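Local structure of extracellular invertase (Aspergillus kawachii, 5XH8) at residues A[230-235]-A[241-246]; A[271-276]-A[282-287]. The protein probably hydrolyses sucrose and transfers its fructosyl unit to other sugars, as a GH32 beta-fructofuranosidase with high transfructosylation activity. All blocks are in the same frame, centred on the assembly; numbering follows the deposited sequence.

Contacts 1 and 2 follow one another in the N-terminal GH32 region, their centres about 11 Å apart. Contact 1 is a surface contact within the loop that links strands 219-227 and 247-248; contact 2, partly buried, closes the hairpin of strands 265-274 and 286-298. The first relies on side chains gripping backbone oxygens, on aromatic packing and on waters, with no regular strand pairing. The second has true antiparallel strand bonds, a beta bulge, a carboxylate-hydroxyl bond and a sodium ion at its edge. They meet directly: F245 N reaches E273 O, and R242 O reaches T272 OG1, so residues 241-246 lie against strand 265-274.

Contact 1. Residues A[230-235]-A[241-246]; sequences TNSTWG and GRWAFN
N231 and R242 meet in the loop that connects two blades of the GH32 five-bladed beta-propeller, where residues 230-235 and 241-246 run back past each other in nearly opposite directions without forming regular strands. R242 grips N231 O side-on with two nitrogens: NH2 bonds to it at 2.8 Å and NE at 3.2 Å, and the oxygen lies in the guanidinium plane. A bend in the arginine chain (chi3 69°) turns this group to the backbone; NE adds a weak bond to N231 OD1. The methyl of T233 covers one guanidinium face, its CG2 3.7 Å from R242 NH2.

With CG anti to the backbone N (chi1 -153°), the N231 amide swings to the F245 ring, CG near CE1 and the two planes 27° apart. N231 CB lies over the same ring in a CH-pi contact, 4.2 Å from the centroid. T230 CG2 approaches this ring obliquely, 3.6 Å from F245 CD2. W243 brings its indole edge to S232, with OG in the ring plane, although that hydroxyl bonds to P229 O. W234 and W243 lie side by side, CB of the first 3.7 Å from CZ2 of the second. One water bridges W243 NE1 and T233 O; another sits over the W243 ring and accepts from W234 N.

Backbone bonds N231 N to A244 O and W243 N to S232 O, the latter 2.8 Å, tie the two runs together. In the next shell F245 stacks on W125, W243 meets W226 edge-to-face, and D288 OD2 takes the backbone N-H of R242. W234 NE1 donates to A395 O.

Near the G241 end, T233 OG1 donates to G241 O at 2.6 Å, in the plane of that carbonyl.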
ATOM      1  N   THR A 230       2.868  27.378   6.149  1.00 32.14           N
ATOM      2  CA  THR A 230       3.187  26.881   7.486  1.00 33.57           C
ATOM      3  C   THR A 230       3.044  27.938   8.580  1.00 35.69           C
ATOM      4  O   THR A 230       3.700  28.974   8.547  1.00 36.63           O
ATOM      5  CB  THR A 230       4.624  26.334   7.535  1.00 33.43           C
ATOM      6  OG1 THR A 230       4.800  25.376   6.498  1.00 35.22           O
ATOM      7  CG2 THR A 230       4.913  25.686   8.850  1.00 34.14           C
ATOM      8  N   ASN A 231       2.178  27.651   9.547  1.00 33.05           N
ATOM      9  CA  ASN A 231       1.959  28.487  10.723  1.00 33.27           C
ATOM     10  C   ASN A 231       1.485  29.909  10.420  1.00 34.71           C
ATOM     11  O   ASN A 231       1.704  30.817  11.205  1.00 34.86           O
ATOM     12  CB  ASN A 231       3.193  28.495  11.632  1.00 32.82           C
ATOM     13  CG  ASN A 231       2.844  28.762  13.085  1.00 33.47           C
ATOM     14  OD1 ASN A 231       1.729  28.510  13.539  1.00 34.95           O
ATOM     15  ND2 ASN A 231       3.798  29.288  13.823  1.00 33.70           N
ATOM     16  N   SER A 232       0.788  30.068   9.300  1.00 33.95           N
ATOM     17  CA  SER A 232       0.118  31.294   8.975  1.00 34.75           C
ATOM     18  C   SER A 232      -1.172  31.331   9.786  1.00 38.16           C
ATOM     19  O   SER A 232      -1.509  30.369  10.514  1.00 33.00           O
ATOM     20  CB  SER A 232      -0.149  31.369   7.461  1.00 35.81           C
ATOM     21  OG  SER A 232      -0.870  30.242   6.986  1.00 36.25           O
ATOM     22  N   THR A 233      -1.874  32.453   9.688  1.00 36.33           N
ATOM     23  CA  THR A 233      -3.076  32.679  10.488  1.00 37.36           C
ATOM     24  C   THR A 233      -4.125  33.504   9.728  1.00 38.05           C
ATOM     25  O   THR A 233      -3.777  34.284   8.842  1.00 38.66           O
ATOM     26  CB  THR A 233      -2.719  33.361  11.811  1.00 36.87           C
ATOM     27  OG1 THR A 233      -3.890  33.422  12.624  1.00 37.65           O
ATOM     28  CG2 THR A 233      -2.165  34.799  11.575  1.00 36.85           C
ATOM     29  N   TRP A 234      -5.399  33.300  10.072  1.00 35.99           N
ATOM     30  CA  TRP A 234      -6.492  34.145   9.584  1.00 37.27           C
ATOM     31  C   TRP A 234      -6.394  35.510  10.280  1.00 38.49           C
ATOM     32  O   TRP A 234      -6.298  35.579  11.529  1.00 33.91           O
ATOM     33  CB  TRP A 234      -7.840  33.513   9.891  1.00 36.50           C
ATOM     34  CG  TRP A 234      -9.000  34.257   9.352  1.00 35.49           C
ATOM     35  CD1 TRP A 234     -10.013  34.826  10.069  1.00 34.09           C
ATOM     36  CD2 TRP A 234      -9.264  34.542   7.979  1.00 35.32           C
ATOM     37  NE1 TRP A 234     -10.904  35.437   9.226  1.00 35.61           N
ATOM     38  CE2 TRP A 234     -10.475  35.278   7.933  1.00 37.33           C
ATOM     39  CE3 TRP A 234      -8.609  34.234   6.776  1.00 35.14           C
ATOM     40  CZ2 TRP A 234     -11.045  35.721   6.724  1.00 37.13           C
ATOM     41  CZ3 TRP A 234      -9.174  34.664   5.571  1.00 36.20           C
ATOM     42  CH2 TRP A 234     -10.385  35.403   5.558  1.00 37.36           C
ATOM     43  N   GLY A 235      -6.407  36.580   9.475  1.00 39.69           N
ATOM     44  CA  GLY A 235      -6.218  37.946   9.998  1.00 38.27           C
ATOM     45  C   GLY A 235      -4.871  38.062  10.691  1.00 38.36           C
ATOM     46  O   GLY A 235      -3.852  37.710  10.120  1.00 39.22           O
ATOM     47  N   GLY A 241      -7.391  31.435  15.765  1.00 32.35           N
ATOM     48  CA  GLY A 241      -6.173  30.726  16.098  1.00 33.33           C
ATOM     49  C   GLY A 241      -5.152  30.869  15.004  1.00 34.92           C
ATOM     50  O   GLY A 241      -4.980  31.968  14.463  1.00 34.57           O
ATOM     51  N   ARG A 242      -4.483  29.760  14.684  1.00 32.78           N
ATOM     52  CA  ARG A 242      -3.562  29.696  13.560  1.00 32.70           C
ATOM     53  C   ARG A 242      -3.859  28.476  12.684  1.00 33.45           C
ATOM     54  O   ARG A 242      -4.409  27.462  13.137  1.00 32.49           O
ATOM     55  CB  ARG A 242      -2.111  29.658  14.030  1.00 33.52           C
ATOM     56  CG  ARG A 242      -1.724  30.685  15.097  1.00 33.78           C
ATOM     57  CD  ARG A 242      -0.208  30.791  15.229  1.00 35.33           C
ATOM     58  NE  ARG A 242       0.375  31.409  14.028  1.00 39.09           N
ATOM     59  CZ  ARG A 242       0.508  32.730  13.806  1.00 39.34           C
ATOM     60  NH1 ARG A 242       0.123  33.632  14.694  1.00 38.53           N
ATOM     61  NH2 ARG A 242       1.026  33.156  12.658  1.00 39.56           N
ATOM     62  N   TRP A 243      -3.525  28.610  11.405  1.00 32.94           N
ATOM     63  CA  TRP A 243      -3.539  27.494  10.479  1.00 31.38           C
ATOM     64  C   TRP A 243      -2.475  26.467  10.891  1.00 30.41           C
ATOM     65  O   TRP A 243      -2.638  25.281  10.652  1.00 27.21           O
ATOM     66  CB  TRP A 243      -3.308  27.962   9.041  1.00 33.09           C
ATOM     67  CG  TRP A 243      -4.300  28.991   8.514  1.00 33.05           C
ATOM     68  CD1 TRP A 243      -3.995  30.136   7.813  1.00 35.35           C
ATOM     69  CD2 TRP A 243      -5.736  28.970   8.625  1.00 34.21           C
ATOM     70  NE1 TRP A 243      -5.144  30.820   7.474  1.00 33.83           N
ATOM     71  CE2 TRP A 243      -6.226  30.134   7.960  1.00 34.31           C
ATOM     72  CE3 TRP A 243      -6.662  28.095   9.222  1.00 32.29           C
ATOM     73  CZ2 TRP A 243      -7.591  30.424   7.871  1.00 35.31           C
ATOM     74  CZ3 TRP A 243      -8.020  28.387   9.141  1.00 32.00           C
ATOM     75  CH2 TRP A 243      -8.476  29.539   8.468  1.00 34.66           C
ATOM     76  N   ALA A 244      -1.387  26.950  11.491  1.00 29.28           N
ATOM     77  CA  ALA A 244      -0.470  26.136  12.258  1.00 29.05           C
ATOM     78  C   ALA A 244       0.267  25.119  11.369  1.00 28.88           C
ATOM     79  O   ALA A 244       0.477  25.387  10.164  1.00 29.11           O
ATOM     80  CB  ALA A 244      -1.198  25.505  13.447  1.00 29.54           C
ATOM     81  N   PHE A 245       0.671  23.974  11.920  1.00 27.04           N
ATOM     82  CA  PHE A 245       1.605  23.093  11.192  1.00 27.58           C
ATOM     83  C   PHE A 245       1.003  21.913  10.459  1.00 26.33           C
ATOM     84  O   PHE A 245       1.690  21.264   9.672  1.00 27.34           O
ATOM     85  CB  PHE A 245       2.677  22.628  12.137  1.00 27.40           C
ATOM     86  CG  PHE A 245       3.560  23.745  12.642  1.00 28.81           C
ATOM     87  CD1 PHE A 245       3.198  24.486  13.758  1.00 31.16           C
ATOM     88  CD2 PHE A 245       4.762  24.043  12.004  1.00 30.08           C
ATOM     89  CE1 PHE A 245       4.015  25.503  14.238  1.00 32.07           C
ATOM     90  CE2 PHE A 245       5.589  25.067  12.472  1.00 30.91           C
ATOM     91  CZ  PHE A 245       5.216  25.794  13.594  1.00 31.09           C
ATOM     92  N   ASN A 246      -0.271  21.625  10.708  1.00 26.14           N
ATOM     93  CA  ASN A 246      -0.931  20.456  10.115  1.00 24.65           C
ATOM     94  C   ASN A 246      -2.429  20.572  10.356  1.00 23.51           C
ATOM     95  O   ASN A 246      -2.828  21.020  11.412  1.00 25.01           O
ATOM     96  CB  ASN A 246      -0.384  19.172  10.762  1.00 25.70           C
ATOM     97  CG  ASN A 246      -0.873  17.924  10.073  1.00 25.92           C
ATOM     98  OD1 ASN A 246      -0.580  17.691   8.898  1.00 26.61           O
ATOM     99  ND2 ASN A 246      -1.618  17.108  10.801  1.00 25.77           N
TER
HETATM  100  O   HOH W   1      -4.802  33.281   5.960  1.00 37.04           O
HETATM  101  O   HOH W   2      -6.840  33.891  13.694  1.00 29.48           O
HETATM  102  O   HOH W   3      -6.120  30.802  11.500  1.00 29.62           O

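Contact 2. Residues A[271-276]-A[282-287]; sequences GTEGSD and QLTSIH. With NA (sodium ion), chain B.
E273, near the end of strand 265-274, leans across to T284 on the approach to strand 286-298, the two strands forming an antiparallel hairpin of one propeller blade. Its CB packs 3.6 Å from T284 CG2, and CG passes the same threonine a little farther off. CG stands anti to the carbonyl carbon (chi1 -61°), and the chain, extended beyond it, carries the carboxylate out to the threonine hydroxyl. CD comes 3.6 Å from T284 OG1. At the tip, OE1 accepts a hydrogen bond from T284 OG1 at 2.6 Å, approached from the anti side and 32° out of the carboxylate plane. The other oxygen, OE2, accepts from N246 ND2 and has a long, weak ion pair with R170.

T284 CG2 in turn lies over one face of the H287 ring, offset toward its rim; this ring is on the same side of the sheet as E273. G274 N bonds to I286 O at 2.8 Å, while S285 N (2.9 Å) and, weakly, I286 N both bond to G274 O, a classic beta bulge. A water donates to both T272 OG1 and I286 O. The carbonyl oxygen of H287 binds the sodium ion at 2.3 Å, beside a water and the oxygens of G315, F316 and S318.

W125 NE1 and H124 NE2 also bond to T284 OG1. Because the hydroxyl donates to E273, its oxygen accepts from the indole N-H and, by the same reasoning, probably from H124 NE2; three partners thus probably fix the hydroxyl's rotation.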
ATOM      1  N   GLY A 271      -9.225  20.642  12.861  1.00 24.87           N
ATOM      2  CA  GLY A 271      -8.277  20.800  13.945  1.00 24.80           C
ATOM      3  C   GLY A 271      -6.982  21.319  13.339  1.00 25.01           C
ATOM      4  O   GLY A 271      -6.583  20.890  12.258  1.00 23.85           O
ATOM      5  N   THR A 272      -6.316  22.238  14.027  1.00 24.51           N
ATOM      6  CA  THR A 272      -4.968  22.631  13.623  1.00 25.21           C
ATOM      7  C   THR A 272      -3.990  22.323  14.744  1.00 24.31           C
ATOM      8  O   THR A 272      -4.285  22.552  15.922  1.00 23.10           O
ATOM      9  CB  THR A 272      -4.877  24.128  13.191  1.00 25.89           C
ATOM     10  OG1 THR A 272      -4.854  24.992  14.326  1.00 25.79           O
ATOM     11  CG2 THR A 272      -6.017  24.486  12.317  1.00 25.62           C
ATOM     12  N   GLU A 273      -2.831  21.784  14.356  1.00 25.04           N
ATOM     13  CA  GLU A 273      -1.783  21.389  15.280  1.00 25.42           C
ATOM     14  C   GLU A 273      -0.733  22.500  15.345  1.00 27.75           C
ATOM     15  O   GLU A 273       0.007  22.723  14.377  1.00 28.36           O
ATOM     16  CB  GLU A 273      -1.131  20.075  14.847  1.00 23.52           C
ATOM     17  CG  GLU A 273      -2.086  18.893  14.795  1.00 24.27           C
ATOM     18  CD  GLU A 273      -1.338  17.574  14.773  1.00 23.98           C
ATOM     19  OE1 GLU A 273      -0.758  17.210  15.828  1.00 21.47           O
ATOM     20  OE2 GLU A 273      -1.291  16.949  13.693  1.00 22.61           O
ATOM     21  N   GLY A 274      -0.693  23.179  16.493  1.00 30.27           N
ATOM     22  CA  GLY A 274       0.209  24.297  16.743  1.00 31.42           C
ATOM     23  C   GLY A 274       1.367  23.989  17.665  1.00 31.99           C
ATOM     24  O   GLY A 274       1.426  22.934  18.332  1.00 31.29           O
ATOM     25  N   SER A 275       2.295  24.937  17.693  1.00 31.41           N
ATOM     26  CA  SER A 275       3.534  24.802  18.437  1.00 35.47           C
ATOM     27  C   SER A 275       4.101  26.182  18.702  1.00 39.50           C
ATOM     28  O   SER A 275       3.908  27.070  17.890  1.00 37.93           O
ATOM     29  CB  SER A 275       4.537  24.035  17.592  1.00 36.37           C
ATOM     30  OG  SER A 275       5.712  23.724  18.321  1.00 39.36           O
ATOM     31  N   ASP A 276       4.805  26.344  19.818  1.00 48.11           N
ATOM     32  CA  ASP A 276       5.785  27.436  19.960  1.00 52.85           C
ATOM     33  C   ASP A 276       7.020  27.086  19.168  1.00 52.44           C
ATOM     34  O   ASP A 276       7.228  25.926  18.816  1.00 49.68           O
ATOM     35  CB  ASP A 276       6.198  27.619  21.403  1.00 56.99           C
ATOM     36  CG  ASP A 276       5.035  27.892  22.282  1.00 62.99           C
ATOM     37  OD1 ASP A 276       4.293  28.864  21.986  1.00 62.20           O
ATOM     38  OD2 ASP A 276       4.848  27.112  23.240  1.00 69.03           O
ATOM     39  N   GLN A 282       7.685  15.678  18.241  1.00 30.31           N
ATOM     40  CA  GLN A 282       6.474  14.914  18.528  1.00 31.09           C
ATOM     41  C   GLN A 282       5.478  15.566  19.480  1.00 29.86           C
ATOM     42  O   GLN A 282       4.610  14.878  19.997  1.00 30.47           O
ATOM     43  CB  GLN A 282       6.800  13.481  18.993  1.00 29.63           C
ATOM     44  CG  GLN A 282       7.503  12.687  17.916  1.00 30.00           C
ATOM     45  CD  GLN A 282       7.638  11.211  18.257  1.00 30.57           C
ATOM     46  OE1 GLN A 282       6.661  10.518  18.439  1.00 32.23           O
ATOM     47  NE2 GLN A 282       8.844  10.738  18.311  1.00 33.50           N
ATOM     48  N   LEU A 283       5.563  16.881  19.669  1.00 29.82           N
ATOM     49  CA  LEU A 283       4.626  17.581  20.545  1.00 31.29           C
ATOM     50  C   LEU A 283       3.831  18.592  19.781  1.00 29.94           C
ATOM     51  O   LEU A 283       4.398  19.481  19.133  1.00 28.47           O
ATOM     52  CB  LEU A 283       5.340  18.313  21.688  1.00 33.90           C
ATOM     53  CG  LEU A 283       4.422  19.071  22.681  1.00 35.78           C
ATOM     54  CD1 LEU A 283       3.553  18.081  23.441  1.00 37.45           C
ATOM     55  CD2 LEU A 283       5.222  19.925  23.662  1.00 38.20           C
ATOM     56  N   THR A 284       2.508  18.450  19.874  1.00 27.44           N
ATOM     57  CA  THR A 284       1.578  19.485  19.476  1.00 28.08           C
ATOM     58  C   THR A 284       1.141  20.202  20.741  1.00 28.18           C
ATOM     59  O   THR A 284       0.513  19.584  21.597  1.00 27.34           O
ATOM     60  CB  THR A 284       0.357  18.892  18.760  1.00 26.63           C
ATOM     61  OG1 THR A 284       0.802  18.284  17.546  1.00 27.09           O
ATOM     62  CG2 THR A 284      -0.655  19.997  18.451  1.00 26.74           C
ATOM     63  N   SER A 285       1.485  21.489  20.872  1.00 27.90           N
ATOM     64  CA  SER A 285       1.229  22.205  22.139  1.00 30.07           C
ATOM     65  C   SER A 285      -0.108  22.894  22.109  1.00 29.21           C
ATOM     66  O   SER A 285      -0.692  23.093  23.158  1.00 30.26           O
ATOM     67  CB  SER A 285       2.343  23.213  22.467  1.00 29.85           C
ATOM     68  OG  SER A 285       2.510  24.081  21.367  1.00 33.01           O
ATOM     69  N   ILE A 286      -0.607  23.224  20.916  1.00 30.40           N
ATOM     70  CA  ILE A 286      -1.880  23.936  20.762  1.00 31.36           C
ATOM     71  C   ILE A 286      -2.809  23.147  19.829  1.00 29.32           C
ATOM     72  O   ILE A 286      -2.457  22.911  18.685  1.00 28.15           O
ATOM     73  CB  ILE A 286      -1.647  25.362  20.167  1.00 34.49           C
ATOM     74  CG1 ILE A 286      -0.592  26.157  20.989  1.00 37.66           C
ATOM     75  CG2 ILE A 286      -2.951  26.135  20.085  1.00 35.71           C
ATOM     76  CD1 ILE A 286      -0.979  26.399  22.447  1.00 42.00           C
ATOM     77  N   HIS A 287      -4.002  22.779  20.307  1.00 27.69           N
ATOM     78  CA  HIS A 287      -4.989  22.090  19.474  1.00 26.99           C
ATOM     79  C   HIS A 287      -6.174  23.025  19.263  1.00 27.30           C
ATOM     80  O   HIS A 287      -7.078  23.087  20.105  1.00 26.20           O
ATOM     81  CB  HIS A 287      -5.426  20.781  20.166  1.00 27.63           C
ATOM     82  CG  HIS A 287      -4.357  19.729  20.247  1.00 27.30           C
ATOM     83  ND1 HIS A 287      -3.367  19.739  21.212  1.00 28.23           N
ATOM     84  CD2 HIS A 287      -4.137  18.617  19.500  1.00 27.11           C
ATOM     85  CE1 HIS A 287      -2.597  18.671  21.064  1.00 27.22           C
ATOM     86  NE2 HIS A 287      -3.030  17.989  20.017  1.00 26.73           N
TER
HETATM   87 NA    NA B 701      -8.828  23.236  21.526  1.00 25.19          NA
HETATM   88  O   HOH W   4      -3.225  25.270  16.621  1.00 27.87           O
HETATM   89  O   HOH W   5       6.302  21.495  19.513  1.00 33.50           O
HETATM   90  O   HOH W   6      -9.943  25.011  20.323  1.00 26.76           O